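Local coordinates for capsular polysaccharide export system protein KpsC (Thermosulfurimonas dismutans, PDB 6MGB) that transfers Kdo residues as a beta-2,4 Kdo-transferase, probably in building the conserved glycolipid anchor of bacterial capsules, and binds cytidine-5'-monophosphate, at residues D240-F251 with K258-Y268. Numbering follows the deposited sequence.
Sequences DRIYTVSSQMGF and KEVICFGMPFY. With C5P (cytidine-5'-monophosphate), chain D.
Tyr268 brings its hydroxyl to the N-terminal end of helix 248-255, where OH donates to Ser247 O at 2.6 Å; the same carbonyl also accepts from Gly250 N. With CG lodged between the backbone N and the carbonyl carbon (chi1 54°), the Tyr268 ring presents one face to Phe251, whose CB sits 4.0 Å from the ring centroid as a CH-pi contact, while Pro266 CG lies over the opposite face. The Phe251 and Tyr268 side chains run past one another from opposite starts, Phe251 CD1 against Tyr268 CB, and the Phe251 ring takes Phe267 CE1 over one face, the Phe251 and Phe267 planes at 59°. Thr244 CG2 reaches Tyr268 OH at 3.4 Å, and Thr244 OG1 accepts from Ser247 N in an ST motif.

These residues belong to a beta-alpha-beta unit in the parallel sheet of a GT-B-type fold: strands 241-244 and 259-262 run parallel as neighbours, joined by helix 248-255. At the N-cap of that helix, Ser247 OG accepts from Met249 N and donates to O1P of the bound nucleotide, while Gln248 N meets O3P almost straight on (173°).

On the face of the sheet turned away from Thr244 and Val260, Ile261 CD1 stands over a face of the Tyr243 ring, 3.9 Å from its centroid, and Phe263 CE1 approaches the ring edge at Tyr243 CD2 (3.5 Å). Beyond them Arg241, bent near its end, lies alongside Glu259 in a salt bridge, gripping OE1 side-on with NE (2.8 Å) and NH2; OE1 lies in the guanidinium plane, but NE meets it from well above the carboxylate plane. Glu259 OE2 turns to Arg275.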
loop_
_atom_site.group_PDB
_atom_site.type_symbol
_atom_site.label_atom_id
_atom_site.label_comp_id
_atom_site.label_asym_id
_atom_site.label_seq_id
_atom_site.Cartn_x
_atom_site.Cartn_y
_atom_site.Cartn_z
ATOM N N ASP A 240 20.479 4.153 -3.922
ATOM C CA ASP A 240 20.309 5.203 -2.926
ATOM C C ASP A 240 19.120 6.105 -3.214
ATOM O O ASP A 240 18.543 6.668 -2.277
ATOM C CB ASP A 240 21.570 6.068 -2.844
ATOM C CG ASP A 240 22.786 5.287 -2.391
ATOM O OD1 ASP A 240 22.623 4.341 -1.593
ATOM O OD2 ASP A 240 23.906 5.620 -2.832
ATOM N N ARG A 241 18.739 6.246 -4.483
ATOM C CA ARG A 241 17.715 7.191 -4.907
ATOM C C ARG A 241 16.646 6.454 -5.699
ATOM O O ARG A 241 16.958 5.763 -6.675
ATOM C CB ARG A 241 18.340 8.309 -5.748
ATOM C CG ARG A 241 17.351 9.292 -6.335
ATOM C CD ARG A 241 18.079 10.443 -7.010
ATOM N NE ARG A 241 18.649 11.378 -6.043
ATOM C CZ ARG A 241 19.434 12.402 -6.362
ATOM N NH1 ARG A 241 19.756 12.630 -7.629
ATOM N NH2 ARG A 241 19.901 13.201 -5.413
ATOM N N ILE A 242 15.389 6.610 -5.285
ATOM C CA ILE A 242 14.259 5.911 -5.886
ATOM C C ILE A 242 13.278 6.939 -6.431
ATOM O O ILE A 242 13.042 7.978 -5.805
ATOM C CB ILE A 242 13.556 4.988 -4.866
ATOM C CG1 ILE A 242 14.576 4.130 -4.111
ATOM C CG2 ILE A 242 12.531 4.105 -5.559
ATOM C CD1 ILE A 242 15.448 3.261 -4.994
ATOM N N TYR A 243 12.705 6.641 -7.595
ATOM C CA TYR A 243 11.683 7.472 -8.221
ATOM C C TYR A 243 10.371 6.703 -8.277
ATOM O O TYR A 243 10.343 5.553 -8.728
ATOM C CB TYR A 243 12.097 7.887 -9.634
ATOM C CG TYR A 243 13.203 8.918 -9.694
ATOM C CD1 TYR A 243 14.529 8.554 -9.506
ATOM C CD2 TYR A 243 12.921 10.251 -9.961
ATOM C CE1 TYR A 243 15.543 9.492 -9.567
ATOM C CE2 TYR A 243 13.927 11.194 -10.025
ATOM C CZ TYR A 243 15.235 10.810 -9.828
ATOM O OH TYR A 243 16.235 11.750 -9.892
ATOM N N THR A 244 9.288 7.338 -7.828
ATOM C CA THR A 244 7.979 6.698 -7.810
ATOM C C THR A 244 6.891 7.750 -7.973
ATOM O O THR A 244 7.071 8.915 -7.605
ATOM C CB THR A 244 7.751 5.910 -6.510
ATOM O OG1 THR A 244 6.570 5.107 -6.630
ATOM C CG2 THR A 244 7.602 6.852 -5.314
ATOM N N VAL A 245 5.758 7.323 -8.529
ATOM C CA VAL A 245 4.568 8.163 -8.604
ATOM C C VAL A 245 3.779 7.979 -7.315
ATOM O O VAL A 245 3.637 8.917 -6.523
ATOM C CB VAL A 245 3.705 7.826 -9.837
ATOM C CG1 VAL A 245 2.398 8.619 -9.810
ATOM C CG2 VAL A 245 4.469 8.114 -11.124
ATOM N N SER A 246 3.269 6.756 -7.090
ATOM C CA SER A 246 2.444 6.503 -5.912
ATOM C C SER A 246 2.535 5.067 -5.398
ATOM O O SER A 246 1.656 4.648 -4.633
ATOM C CB SER A 246 0.974 6.817 -6.224
ATOM O OG SER A 246 0.477 5.946 -7.226
ATOM N N SER A 247 3.561 4.309 -5.776
ATOM C CA SER A 247 3.628 2.897 -5.427
ATOM C C SER A 247 3.937 2.701 -3.944
ATOM O O SER A 247 4.680 3.471 -3.330
ATOM C CB SER A 247 4.695 2.198 -6.268
ATOM O OG SER A 247 4.869 0.853 -5.861
ATOM N N GLN A 248 3.365 1.637 -3.371
ATOM C CA GLN A 248 3.731 1.244 -2.013
ATOM C C GLN A 248 5.214 0.913 -1.917
ATOM O O GLN A 248 5.804 1.011 -0.835
ATOM C CB GLN A 248 2.896 0.043 -1.564
ATOM C CG GLN A 248 3.259 -0.490 -0.180
ATOM C CD GLN A 248 2.429 -1.693 0.218
ATOM O OE1 GLN A 248 1.333 -1.906 -0.302
ATOM N NE2 GLN A 248 2.953 -2.493 1.137
ATOM N N MET A 249 5.832 0.513 -3.030
ATOM C CA MET A 249 7.254 0.198 -3.009
ATOM C C MET A 249 8.092 1.418 -2.657
ATOM O O MET A 249 9.226 1.265 -2.191
ATOM C CB MET A 249 7.679 -0.377 -4.362
ATOM C CG MET A 249 9.105 -0.899 -4.395
ATOM S SD MET A 249 9.426 -1.905 -5.858
ATOM C CE MET A 249 11.182 -2.202 -5.689
ATOM N N GLY A 250 7.559 2.624 -2.867
ATOM C CA GLY A 250 8.247 3.818 -2.404
ATOM C C GLY A 250 8.376 3.861 -0.895
ATOM O O GLY A 250 9.406 4.279 -0.360
ATOM N N PHE A 251 7.332 3.429 -0.183
ATOM C CA PHE A 251 7.419 3.372 1.272
ATOM C C PHE A 251 8.363 2.265 1.721
ATOM O O PHE A 251 9.084 2.423 2.712
ATOM C CB PHE A 251 6.035 3.169 1.884
ATOM C CG PHE A 251 6.025 3.275 3.380
ATOM C CD1 PHE A 251 6.344 4.473 3.998
ATOM C CD2 PHE A 251 5.706 2.182 4.169
ATOM C CE1 PHE A 251 6.344 4.581 5.376
ATOM C CE2 PHE A 251 5.702 2.284 5.549
ATOM C CZ PHE A 251 6.022 3.486 6.152
ATOM N N LYS A 258 16.141 4.971 2.060
ATOM C CA LYS A 258 16.496 5.491 0.750
ATOM C C LYS A 258 15.892 6.877 0.538
ATOM O O LYS A 258 14.939 7.281 1.210
ATOM C CB LYS A 258 16.017 4.542 -0.348
ATOM C CG LYS A 258 16.457 3.098 -0.156
ATOM C CD LYS A 258 17.973 2.979 -0.089
ATOM C CE LYS A 258 18.416 1.540 0.108
ATOM N NZ LYS A 258 19.899 1.427 0.203
ATOM N N GLU A 259 16.471 7.612 -0.410
ATOM C CA GLU A 259 15.898 8.876 -0.851
ATOM C C GLU A 259 14.784 8.584 -1.848
ATOM O O GLU A 259 15.032 7.997 -2.907
ATOM C CB GLU A 259 16.967 9.764 -1.482
ATOM C CG GLU A 259 16.448 11.106 -1.977
ATOM C CD GLU A 259 17.538 11.956 -2.598
ATOM O OE1 GLU A 259 18.420 11.389 -3.276
ATOM O OE2 GLU A 259 17.518 13.189 -2.404
ATOM N N VAL A 260 13.562 8.988 -1.514
ATOM C CA VAL A 260 12.379 8.661 -2.303
ATOM C C VAL A 260 11.836 9.950 -2.901
ATOM O O VAL A 260 11.447 10.871 -2.172
ATOM C CB VAL A 260 11.317 7.945 -1.456
ATOM C CG1 VAL A 260 10.060 7.686 -2.272
ATOM C CG2 VAL A 260 11.877 6.633 -0.923
ATOM N N ILE A 261 11.808 10.010 -4.229
ATOM C CA ILE A 261 11.323 11.174 -4.959
ATOM C C ILE A 261 9.937 10.824 -5.489
ATOM O O ILE A 261 9.794 9.963 -6.364
ATOM C CB ILE A 261 12.284 11.569 -6.089
ATOM C CG1 ILE A 261 13.706 11.713 -5.529
ATOM C CG2 ILE A 261 11.828 12.865 -6.746
ATOM C CD1 ILE A 261 14.770 11.983 -6.567
ATOM N N CYS A 262 8.916 11.486 -4.948
ATOM C CA CYS A 262 7.523 11.176 -5.245
ATOM C C CYS A 262 6.967 12.172 -6.251
ATOM O O CYS A 262 7.062 13.387 -6.047
ATOM C CB CYS A 262 6.674 11.206 -3.972
ATOM S SG CYS A 262 7.108 9.974 -2.737
ATOM N N PHE A 263 6.370 11.654 -7.324
ATOM C CA PHE A 263 5.729 12.491 -8.327
ATOM C C PHE A 263 4.215 12.541 -8.181
ATOM O O PHE A 263 3.578 13.414 -8.784
ATOM C CB PHE A 263 6.110 12.004 -9.728
ATOM C CG PHE A 263 7.528 12.316 -10.092
ATOM C CD1 PHE A 263 8.577 11.723 -9.407
ATOM C CD2 PHE A 263 7.818 13.222 -11.094
ATOM C CE1 PHE A 263 9.884 12.018 -9.724
ATOM C CE2 PHE A 263 9.122 13.515 -11.418
ATOM C CZ PHE A 263 10.158 12.913 -10.733
ATOM N N GLY A 264 3.632 11.622 -7.412
ATOM C CA GLY A 264 2.285 11.758 -6.913
ATOM C C GLY A 264 2.274 12.055 -5.424
ATOM O O GLY A 264 3.290 12.401 -4.820
ATOM N N MET A 265 1.091 11.903 -4.827
ATOM C CA MET A 265 0.891 12.136 -3.398
ATOM C C MET A 265 0.368 10.858 -2.748
ATOM O O MET A 265 -0.803 10.780 -2.351
ATOM C CB MET A 265 -0.065 13.304 -3.168
ATOM C CG MET A 265 -0.305 13.671 -1.704
ATOM S SD MET A 265 1.177 14.100 -0.761
ATOM C CE MET A 265 1.863 15.430 -1.748
ATOM N N PRO A 266 1.216 9.829 -2.630
ATOM C CA PRO A 266 0.796 8.601 -1.940
ATOM C C PRO A 266 0.633 8.795 -0.439
ATOM O O PRO A 266 0.858 9.892 0.080
ATOM C CB PRO A 266 1.926 7.615 -2.265
ATOM C CG PRO A 266 3.114 8.478 -2.522
ATOM C CD PRO A 266 2.576 9.717 -3.182
ATOM N N PHE A 267 0.254 7.732 0.275
ATOM C CA PHE A 267 -0.092 7.876 1.685
ATOM C C PHE A 267 1.096 8.335 2.518
ATOM O O PHE A 267 0.912 8.963 3.566
ATOM C CB PHE A 267 -0.645 6.555 2.228
ATOM C CG PHE A 267 0.365 5.439 2.277
ATOM C CD1 PHE A 267 1.110 5.211 3.423
ATOM C CD2 PHE A 267 0.557 4.608 1.185
ATOM C CE1 PHE A 267 2.033 4.181 3.477
ATOM C CE2 PHE A 267 1.479 3.577 1.235
ATOM C CZ PHE A 267 2.216 3.365 2.383
ATOM N N TYR A 268 2.314 8.046 2.069
ATOM C CA TYR A 268 3.522 8.355 2.822
ATOM C C TYR A 268 4.180 9.658 2.388
ATOM O O TYR A 268 5.203 10.041 2.966
ATOM C CB TYR A 268 4.528 7.207 2.688
ATOM C CG TYR A 268 4.833 6.842 1.258
ATOM C CD1 TYR A 268 4.072 5.893 0.590
ATOM C CD2 TYR A 268 5.869 7.455 0.571
ATOM C CE1 TYR A 268 4.342 5.558 -0.720
ATOM C CE2 TYR A 268 6.147 7.130 -0.737
ATOM C CZ TYR A 268 5.378 6.180 -1.381
ATOM O OH TYR A 268 5.644 5.849 -2.688
HETATM O O3P C5P D . 1.477 -0.035 -4.689
HETATM P P C5P D . 1.851 -1.067 -5.728
HETATM O O1P C5P D . 2.524 -0.361 -6.901
HETATM O O2P C5P D . 0.764 -1.977 -6.266
HETATM O "O5'" C5P D . 2.959 -1.980 -5.043
HETATM C "C5'" C5P D . 2.608 -3.077 -4.213
HETATM C "C4'" C5P D . 3.836 -3.847 -3.802
HETATM O "O4'" C5P D . 4.332 -4.593 -4.944
HETATM C "C3'" C5P D . 5.022 -2.999 -3.365
HETATM O "O3'" C5P D . 4.947 -2.618 -2.002
HETATM C "C2'" C5P D . 6.216 -3.892 -3.678
HETATM O "O2'" C5P D . 6.422 -4.853 -2.652
HETATM C "C1'" C5P D . 5.744 -4.610 -4.943
HETATM N N1 C5P D . 6.221 -3.936 -6.174
HETATM C C2 C5P D . 7.397 -4.476 -6.927
HETATM N N3 C5P D . 7.871 -3.784 -8.177
HETATM C C4 C5P D . 7.189 -2.590 -8.666
HETATM C C5 C5P D . 6.018 -2.052 -7.916
HETATM C C6 C5P D . 5.545 -2.745 -6.668
HETATM O O2 C5P D . 7.953 -5.443 -6.536
HETATM N N4 C5P D . 7.650 -1.916 -9.877
#